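Local coordinates for clp gene regulator (ClgR) (Corynebacterium glutamicum, PDB 3F52), which probably activates transcription of clp protease genes by binding their regulatory DNA through a helix-turn-helix domain, at residues E22-L25 with R26-L29; G41-L44 with R45-A48; Y57-E60 with L61-R65. All blocks are in the same frame, centred on the assembly; numbering follows the deposited sequence.

Contact 1 (E22-L25 with R26-L29)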
ATOM      1  N   GLU B  22      10.059   7.025 -10.393  1.00 37.02           N
ATOM      2  CA  GLU B  22       8.888   7.342  -9.574  1.00 34.63           C
ATOM      3  C   GLU B  22       9.035   6.654  -8.215  1.00 31.92           C
ATOM      4  O   GLU B  22       9.605   5.560  -8.145  1.00 29.71           O
ATOM      5  CB  GLU B  22       7.600   6.832 -10.237  1.00 35.33           C
ATOM      6  CG  GLU B  22       7.454   7.130 -11.752  1.00 38.29           C
ATOM      7  CD  GLU B  22       7.342   8.630 -12.104  1.00 43.61           C
ATOM      8  OE1 GLU B  22       7.548   9.499 -11.221  1.00 46.51           O
ATOM      9  OE2 GLU B  22       7.055   8.946 -13.287  1.00 44.83           O
ATOM     10  N   PRO B  23       8.542   7.294  -7.131  1.00 30.24           N
ATOM     11  CA  PRO B  23       8.441   6.594  -5.848  1.00 28.82           C
ATOM     12  C   PRO B  23       7.649   5.281  -5.932  1.00 26.94           C
ATOM     13  O   PRO B  23       6.674   5.203  -6.669  1.00 25.88           O
ATOM     14  CB  PRO B  23       7.695   7.599  -4.962  1.00 29.16           C
ATOM     15  CG  PRO B  23       8.091   8.895  -5.491  1.00 30.78           C
ATOM     16  CD  PRO B  23       8.128   8.709  -7.002  1.00 30.90           C
ATOM     17  N   LEU B  24       8.119   4.257  -5.217  1.00 25.20           N
ATOM     18  CA  LEU B  24       7.384   3.007  -5.053  1.00 24.39           C
ATOM     19  C   LEU B  24       6.473   3.156  -3.863  1.00 25.15           C
ATOM     20  O   LEU B  24       6.816   3.899  -2.914  1.00 24.71           O
ATOM     21  CB  LEU B  24       8.381   1.882  -4.755  1.00 24.06           C
ATOM     22  CG  LEU B  24       9.283   1.441  -5.895  1.00 24.96           C
ATOM     23  CD1 LEU B  24      10.417   0.525  -5.345  1.00 25.93           C
ATOM     24  CD2 LEU B  24       8.499   0.764  -7.012  1.00 28.07           C
ATOM     25  N   LEU B  25       5.352   2.421  -3.858  1.00 24.82           N
ATOM     26  CA  LEU B  25       4.463   2.417  -2.691  1.00 26.67           C
ATOM     27  C   LEU B  25       5.238   2.198  -1.400  1.00 27.25           C
ATOM     28  O   LEU B  25       4.989   2.889  -0.407  1.00 27.53           O
ATOM     29  CB  LEU B  25       3.373   1.342  -2.828  1.00 27.73           C
ATOM     30  CG  LEU B  25       2.409   1.284  -1.612  1.00 30.65           C
ATOM     31  CD1 LEU B  25       1.761   2.671  -1.285  1.00 29.86           C
ATOM     32  CD2 LEU B  25       1.351   0.211  -1.831  1.00 34.32           C
ATOM     33  N   ARG B  26       6.149   1.210  -1.392  1.00 26.74           N
ATOM     34  CA  ARG B  26       6.814   0.864  -0.144  1.00 25.78           C
ATOM     35  C   ARG B  26       7.648   2.022   0.395  1.00 26.42           C
ATOM     36  O   ARG B  26       7.764   2.153   1.599  1.00 27.01           O
ATOM     37  CB  ARG B  26       7.641  -0.432  -0.253  1.00 26.20           C
ATOM     38  CG  ARG B  26       8.707  -0.426  -1.352  1.00 24.22           C
ATOM     39  CD  ARG B  26       9.687  -1.589  -1.069  1.00 24.71           C
ATOM     40  NE  ARG B  26      10.743  -1.721  -2.070  1.00 22.80           N
ATOM     41  CZ  ARG B  26      10.616  -2.357  -3.234  1.00 23.44           C
ATOM     42  NH1 ARG B  26      11.650  -2.398  -4.061  1.00 22.42           N
ATOM     43  NH2 ARG B  26       9.430  -2.883  -3.602  1.00 23.07           N
ATOM     44  N   GLU B  27       8.242   2.819  -0.503  1.00 25.12           N
ATOM     45  CA  GLU B  27       8.952   4.051  -0.150  1.00 25.64           C
ATOM     46  C   GLU B  27       8.018   5.100   0.445  1.00 26.66           C
ATOM     47  O   GLU B  27       8.324   5.705   1.471  1.00 27.51           O
ATOM     48  CB  GLU B  27       9.644   4.615  -1.377  1.00 25.26           C
ATOM     49  CG  GLU B  27      10.815   3.712  -1.827  1.00 23.54           C
ATOM     50  CD  GLU B  27      11.431   4.112  -3.133  1.00 27.23           C
ATOM     51  OE1 GLU B  27      10.746   4.776  -3.940  1.00 25.06           O
ATOM     52  OE2 GLU B  27      12.604   3.740  -3.367  1.00 26.23           O
ATOM     53  N   ALA B  28       6.874   5.301  -0.201  1.00 27.03           N
ATOM     54  CA  ALA B  28       5.905   6.295   0.282  1.00 28.25           C
ATOM     55  C   ALA B  28       5.324   5.834   1.645  1.00 28.75           C
ATOM     56  O   ALA B  28       5.230   6.617   2.587  1.00 30.26           O
ATOM     57  CB  ALA B  28       4.784   6.488  -0.777  1.00 27.91           C
ATOM     58  N   LEU B  29       4.949   4.575   1.744  1.00 29.08           N
ATOM     59  CA  LEU B  29       4.449   4.015   2.997  1.00 30.62           C
ATOM     60  C   LEU B  29       5.497   4.075   4.101  1.00 30.11           C
ATOM     61  O   LEU B  29       5.182   4.399   5.261  1.00 29.35           O
ATOM     62  CB  LEU B  29       4.052   2.563   2.770  1.00 31.38           C
ATOM     63  CG  LEU B  29       2.938   1.820   3.482  1.00 36.77           C
ATOM     64  CD1 LEU B  29       1.639   2.615   3.387  1.00 37.91           C
ATOM     65  CD2 LEU B  29       2.737   0.389   2.848  1.00 34.86           C
TER
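The N-terminus of helix 25-40, with Leu24 at the N-cap position, is closed by Glu27 reaching back to the chain that enters it. Glu27 CG stands anti to its own carbonyl carbon (chi1 -69°) and the chain runs on extended, which carries OE1 back to Leu24 N at 3.0 Å. The bond is nearly straight, 173° at the hydrogen, but the N-H comes in 39° out of the carboxylate plane. The same OE1 lies 3.5 Å from Pro23 CA. Glu27, three residues after the N-cap, thus takes up the N-H of Leu24, and the leucine side chain cannot return a cap. In this first helix of the helix-turn-helix domain, helical bonds begin at once, Ala28 N to Leu24 O at 3.1 Å and Leu29 N to Leu25 O at 2.7 Å. Leu24 and Arg26 run side by side, pointing the same way, and Leu24 CD1 sits over one face of the guanidinium, toward its rim, 3.4 Å from Arg26 NH1. Two salt bridges hold that guanidinium through NH2, to Glu67 and to Glu71 of the second subunit, while Ser70 OG of the second subunit is hydrogen-bonded to Arg26 N, so this helix start lies at the dimer contact. Glu27 OE2 is salt-bridged to Arg65.

Contact 2 (G41-L44 with R45-A48)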
ATOM      1  N   GLY B  41       6.980  10.706  18.843  1.00 40.64           N
ATOM      2  CA  GLY B  41       8.219  10.867  19.608  1.00 39.85           C
ATOM      3  C   GLY B  41       8.806   9.556  20.097  1.00 39.49           C
ATOM      4  O   GLY B  41       9.490   9.518  21.132  1.00 39.39           O
ATOM      5  N   VAL B  42       8.538   8.495  19.335  1.00 38.65           N
ATOM      6  CA  VAL B  42       8.886   7.104  19.657  1.00 37.91           C
ATOM      7  C   VAL B  42      10.171   6.770  18.890  1.00 36.99           C
ATOM      8  O   VAL B  42      10.307   7.160  17.739  1.00 36.53           O
ATOM      9  CB  VAL B  42       7.715   6.168  19.196  1.00 38.31           C
ATOM     10  CG1 VAL B  42       8.081   4.709  19.282  1.00 39.18           C
ATOM     11  CG2 VAL B  42       6.443   6.443  20.020  1.00 38.74           C
ATOM     12  N   THR B  43      11.111   6.058  19.511  1.00 35.85           N
ATOM     13  CA  THR B  43      12.359   5.724  18.828  1.00 35.22           C
ATOM     14  C   THR B  43      12.156   4.481  17.950  1.00 34.89           C
ATOM     15  O   THR B  43      11.171   3.745  18.117  1.00 33.64           O
ATOM     16  CB  THR B  43      13.543   5.501  19.802  1.00 35.88           C
ATOM     17  OG1 THR B  43      13.362   4.269  20.503  1.00 35.07           O
ATOM     18  CG2 THR B  43      13.670   6.651  20.795  1.00 35.11           C
ATOM     19  N   LEU B  44      13.090   4.264  17.020  1.00 34.97           N
ATOM     20  CA  LEU B  44      13.087   3.098  16.133  1.00 34.74           C
ATOM     21  C   LEU B  44      13.012   1.802  16.945  1.00 34.66           C
ATOM     22  O   LEU B  44      12.171   0.945  16.695  1.00 34.58           O
ATOM     23  CB  LEU B  44      14.353   3.099  15.259  1.00 34.97           C
ATOM     24  CG  LEU B  44      14.467   2.119  14.088  1.00 35.78           C
ATOM     25  CD1 LEU B  44      13.752   2.662  12.859  1.00 36.68           C
ATOM     26  CD2 LEU B  44      15.930   1.800  13.759  1.00 34.84           C
ATOM     27  N   ARG B  45      13.889   1.687  17.944  1.00 35.05           N
ATOM     28  CA  ARG B  45      13.960   0.510  18.799  1.00 35.23           C
ATOM     29  C   ARG B  45      12.675   0.299  19.579  1.00 34.47           C
ATOM     30  O   ARG B  45      12.192  -0.842  19.682  1.00 34.05           O
ATOM     31  CB  ARG B  45      15.184   0.580  19.719  1.00 36.22           C
ATOM     32  CG  ARG B  45      15.754   2.000  19.916  1.00 40.05           C
ATOM     33  CD  ARG B  45      15.637   2.822  18.617  1.00 43.76           C
ATOM     34  NE  ARG B  45      16.825   3.589  18.295  1.00 48.25           N
ATOM     35  CZ  ARG B  45      17.862   3.109  17.614  1.00 52.26           C
ATOM     36  NH1 ARG B  45      17.867   1.852  17.166  1.00 53.03           N
ATOM     37  NH2 ARG B  45      18.908   3.892  17.396  1.00 54.33           N
ATOM     38  N   GLU B  46      12.112   1.407  20.096  1.00 34.24           N
ATOM     39  CA  GLU B  46      10.851   1.378  20.833  1.00 33.90           C
ATOM     40  C   GLU B  46       9.696   0.827  19.999  1.00 33.75           C
ATOM     41  O   GLU B  46       8.943  -0.043  20.452  1.00 33.30           O
ATOM     42  CB  GLU B  46      10.500   2.782  21.328  1.00 33.73           C
ATOM     43  CG  GLU B  46      11.427   3.318  22.428  1.00 34.70           C
ATOM     44  CD  GLU B  46      11.032   4.720  22.890  1.00 35.34           C
ATOM     45  OE1 GLU B  46      10.057   5.290  22.332  1.00 35.10           O
ATOM     46  OE2 GLU B  46      11.679   5.236  23.841  1.00 39.07           O
ATOM     47  N   LEU B  47       9.552   1.342  18.777  1.00 33.08           N
ATOM     48  CA  LEU B  47       8.514   0.867  17.894  1.00 33.25           C
ATOM     49  C   LEU B  47       8.794  -0.566  17.457  1.00 33.02           C
ATOM     50  O   LEU B  47       7.880  -1.383  17.384  1.00 33.18           O
ATOM     51  CB  LEU B  47       8.352   1.786  16.668  1.00 32.99           C
ATOM     52  CG  LEU B  47       7.198   1.402  15.730  1.00 33.60           C
ATOM     53  CD1 LEU B  47       5.882   1.304  16.485  1.00 35.06           C
ATOM     54  CD2 LEU B  47       7.061   2.369  14.561  1.00 31.30           C
ATOM     55  N   ALA B  48      10.055  -0.862  17.167  1.00 32.86           N
ATOM     56  CA  ALA B  48      10.431  -2.201  16.759  1.00 33.37           C
ATOM     57  C   ALA B  48      10.016  -3.226  17.822  1.00 34.00           C
ATOM     58  O   ALA B  48       9.319  -4.186  17.502  1.00 33.97           O
ATOM     59  CB  ALA B  48      11.930  -2.272  16.480  1.00 33.29           C
TER
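Glu46 folds back over Val42 and Thr43 in the capping box that starts helix 44-51, the second helix of the helix-turn-helix domain. Its CB lies 3.4 Å from Thr43 O; the first torsion lays CG beside the backbone N of Glu46, and the chain then continues extended, crossing the threonine at a slant. CG passes Thr43 OG1 more closely than is credible, so the exact place of that hydroxyl is less sure. At the tip the carboxylate divides its contacts. OE1 accepts from Thr43 N at 3.1 Å, with 163° at the hydrogen, although the N-H arrives steeply, 66° out of the carboxylate plane; the same oxygen is 3.4 Å from Val42 CA and 3.7 Å from Val42 CG1. Glu46 OE2 lies 3.9 Å from the methyl Thr43 CG2. The reciprocal half of the box is Glu46 N to Thr43 OG1, put at 3.1 Å in the model. Val42 CG1 also reaches the next residue along the helix, touching Leu47 CB at 3.9 Å. Beyond the cap, Leu47 N bonds to Thr43 O at 3.0 Å and Ala48 N to Leu44 O. Just before it, Gly41 ends helix 25-40 in a Schellman motif with positive phi, leaving a very short link between the two helices. Chemically, the reciprocal bonds, the one to OG1 less surely placed, mark Thr43 as the N-cap and hold the first turn; the carboxylate beside the helix start would probably also interact favourably with the helix dipole.

Contact 3 (Y57-E60 with L61-R65)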
ATOM      1  N   TYR B  57      14.812  -4.333  10.590  1.00 29.78           N
ATOM      2  CA  TYR B  57      13.626  -4.579   9.783  1.00 30.89           C
ATOM      3  C   TYR B  57      12.784  -3.287   9.653  1.00 30.16           C
ATOM      4  O   TYR B  57      12.394  -2.874   8.552  1.00 28.98           O
ATOM      5  CB  TYR B  57      12.760  -5.742  10.324  1.00 32.69           C
ATOM      6  CG  TYR B  57      11.464  -5.876   9.521  1.00 36.66           C
ATOM      7  CD1 TYR B  57      11.363  -6.774   8.454  1.00 41.18           C
ATOM      8  CD2 TYR B  57      10.360  -5.072   9.802  1.00 39.13           C
ATOM      9  CE1 TYR B  57      10.186  -6.871   7.695  1.00 41.53           C
ATOM     10  CE2 TYR B  57       9.187  -5.150   9.047  1.00 41.38           C
ATOM     11  CZ  TYR B  57       9.109  -6.059   7.997  1.00 41.50           C
ATOM     12  OH  TYR B  57       7.946  -6.134   7.247  1.00 43.37           O
ATOM     13  N   LEU B  58      12.517  -2.653  10.794  1.00 29.55           N
ATOM     14  CA  LEU B  58      11.740  -1.427  10.807  1.00 29.40           C
ATOM     15  C   LEU B  58      12.426  -0.334  10.006  1.00 28.73           C
ATOM     16  O   LEU B  58      11.761   0.407   9.272  1.00 28.63           O
ATOM     17  CB  LEU B  58      11.487  -0.946  12.247  1.00 29.94           C
ATOM     18  CG  LEU B  58      10.609   0.317  12.329  1.00 29.01           C
ATOM     19  CD1 LEU B  58       9.251   0.180  11.593  1.00 32.13           C
ATOM     20  CD2 LEU B  58      10.397   0.760  13.781  1.00 29.80           C
ATOM     21  N   SER B  59      13.743  -0.223  10.163  1.00 27.71           N
ATOM     22  CA  SER B  59      14.513   0.793   9.459  1.00 27.98           C
ATOM     23  C   SER B  59      14.378   0.587   7.941  1.00 27.66           C
ATOM     24  O   SER B  59      14.107   1.541   7.194  1.00 27.53           O
ATOM     25  CB  SER B  59      15.968   0.738   9.882  1.00 28.48           C
ATOM     26  OG  SER B  59      16.739   1.659   9.128  1.00 30.29           O
ATOM     27  N   GLU B  60      14.561  -0.660   7.495  1.00 27.28           N
ATOM     28  CA  GLU B  60      14.381  -1.012   6.068  1.00 27.39           C
ATOM     29  C   GLU B  60      12.944  -0.777   5.573  1.00 27.87           C
ATOM     30  O   GLU B  60      12.741  -0.287   4.461  1.00 27.48           O
ATOM     31  CB  GLU B  60      14.847  -2.446   5.787  1.00 28.57           C
ATOM     32  CG  GLU B  60      16.372  -2.529   5.793  1.00 27.48           C
ATOM     33  CD  GLU B  60      16.877  -3.937   5.891  1.00 35.04           C
ATOM     34  OE1 GLU B  60      16.027  -4.871   5.880  1.00 38.80           O
ATOM     35  OE2 GLU B  60      18.121  -4.102   5.996  1.00 33.08           O
ATOM     36  N   LEU B  61      11.949  -1.076   6.414  1.00 27.28           N
ATOM     37  CA  LEU B  61      10.554  -0.740   6.070  1.00 28.69           C
ATOM     38  C   LEU B  61      10.391   0.780   5.869  1.00 28.42           C
ATOM     39  O   LEU B  61       9.817   1.238   4.856  1.00 28.13           O
ATOM     40  CB  LEU B  61       9.596  -1.247   7.160  1.00 28.57           C
ATOM     41  CG  LEU B  61       8.111  -0.874   7.010  1.00 30.54           C
ATOM     42  CD1 LEU B  61       7.572  -1.296   5.622  1.00 33.91           C
ATOM     43  CD2 LEU B  61       7.265  -1.505   8.143  1.00 29.62           C
ATOM     44  N   GLU B  62      10.896   1.552   6.841  1.00 27.33           N
ATOM     45  CA  GLU B  62      10.817   3.020   6.782  1.00 28.65           C
ATOM     46  C   GLU B  62      11.553   3.603   5.577  1.00 28.03           C
ATOM     47  O   GLU B  62      11.116   4.614   5.013  1.00 28.71           O
ATOM     48  CB  GLU B  62      11.348   3.660   8.059  1.00 27.86           C
ATOM     49  CG  GLU B  62      10.447   3.442   9.262  1.00 28.09           C
ATOM     50  CD  GLU B  62      10.906   4.206  10.518  1.00 30.47           C
ATOM     51  OE1 GLU B  62      12.019   4.771  10.529  1.00 33.76           O
ATOM     52  OE2 GLU B  62      10.131   4.246  11.496  1.00 30.56           O
ATOM     53  N   ARG B  63      12.626   2.927   5.152  1.00 27.77           N
ATOM     54  CA  ARG B  63      13.403   3.381   4.002  1.00 27.59           C
ATOM     55  C   ARG B  63      12.907   2.863   2.638  1.00 27.45           C
ATOM     56  O   ARG B  63      13.548   3.114   1.622  1.00 27.42           O
ATOM     57  CB  ARG B  63      14.894   3.054   4.205  1.00 27.70           C
ATOM     58  CG  ARG B  63      15.548   4.033   5.187  1.00 31.02           C
ATOM     59  CD  ARG B  63      17.048   3.831   5.294  1.00 33.87           C
ATOM     60  NE  ARG B  63      17.379   2.590   5.987  1.00 33.85           N
ATOM     61  CZ  ARG B  63      17.751   1.463   5.391  1.00 33.64           C
ATOM     62  NH1 ARG B  63      18.038   0.401   6.149  1.00 35.22           N
ATOM     63  NH2 ARG B  63      17.859   1.392   4.062  1.00 30.40           N
ATOM     64  N   GLY B  64      11.785   2.145   2.623  1.00 26.08           N
ATOM     65  CA  GLY B  64      11.198   1.670   1.360  1.00 26.06           C
ATOM     66  C   GLY B  64      11.962   0.507   0.803  1.00 25.83           C
ATOM     67  O   GLY B  64      12.038   0.314  -0.413  1.00 25.25           O
ATOM     68  N   ARG B  65      12.546  -0.293   1.702  1.00 26.03           N
ATOM     69  CA  ARG B  65      13.330  -1.458   1.269  1.00 26.73           C
ATOM     70  C   ARG B  65      12.751  -2.794   1.726  1.00 27.92           C
ATOM     71  O   ARG B  65      13.422  -3.841   1.629  1.00 28.63           O
ATOM     72  CB  ARG B  65      14.780  -1.303   1.728  1.00 25.71           C
ATOM     73  CG  ARG B  65      15.429   0.025   1.244  1.00 25.38           C
ATOM     74  CD  ARG B  65      15.564   0.010  -0.309  1.00 23.89           C
ATOM     75  NE  ARG B  65      16.151   1.241  -0.836  1.00 23.56           N
ATOM     76  CZ  ARG B  65      15.470   2.186  -1.488  1.00 21.08           C
ATOM     77  NH1 ARG B  65      16.114   3.281  -1.920  1.00 23.83           N
ATOM     78  NH2 ARG B  65      14.174   2.038  -1.704  1.00 21.38           N
TER
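Ser59 and Arg63 meet along helix 55-62, one turn apart. Arg63 bends at chi3 (-71°), which brings its guanidinium back along the helix: NE lies 3.3 Å from Ser59 OG and NH1 3.5 Å from it, both weak hydrogen bonds. Glu60 CA lies over one face of the guanidinium, offset toward its rim, and Glu60 CG is 3.4 Å from Arg63 NH1. The Glu60 carboxylate stands perpendicular to the guanidinium plane, with OE2 4.5 Å from NH1, beyond a salt bridge. Around the helix, Leu61 CD2 approaches Tyr57 CE2 at 4.2 Å and Leu58 CD1 at 4.3 Å, while the aliphatic CG of Leu58 lies 4.0 Å from Glu62 OE2, an oxygen held by a salt bridge to Arg37.

Beneath these side chains the backbone sets their spacing. Leu61 N and Glu62 N make regular helical bonds to Tyr57 O and Leu58 O, and Arg63 N reaches Ser59 O with a more bent angle of 139°. A Schellman motif then ends the helix: Gly64, at phi 76°, turns the chain so that Arg65 N bonds to Glu60 O at 2.8 Å, and Gly64 N bonds to Leu61 O. The place of helix 55-62 as the third helix of the domain is consistent with a recognition-helix role, as in XRE-type domains; helices 44-51 and 55-62 would then form the helix-turn-helix. Leu58 packs on Leu44 and Leu47 of helix 44-51, and Leu61 on Leu33 of helix 25-40.

Contacts 1 and 2 cap the N-termini of two successive helices, 25-40 and 44-51, on opposite sides of the chain's centre; their centres are 21 Å apart and they do not touch. Contact 3 touches both. Toward contact 1, with centres 11 Å apart, Arg65 NH2 forms a salt bridge to Glu27 OE2 at 2.9 Å, tying the turn after helix 55-62 to the capping side chain of helix 25-40. Toward contact 2, with centres 13 Å apart, the join is by van der Waals packing: Leu58 CD2 lies 3.7 Å from Leu47 CB and 3.4 Å from Leu44 O. Contact 1 alone borders the second subunit. A glycerol, probably from the crystallisation liquor, lies about 4 Å from the Tyr57 side chain.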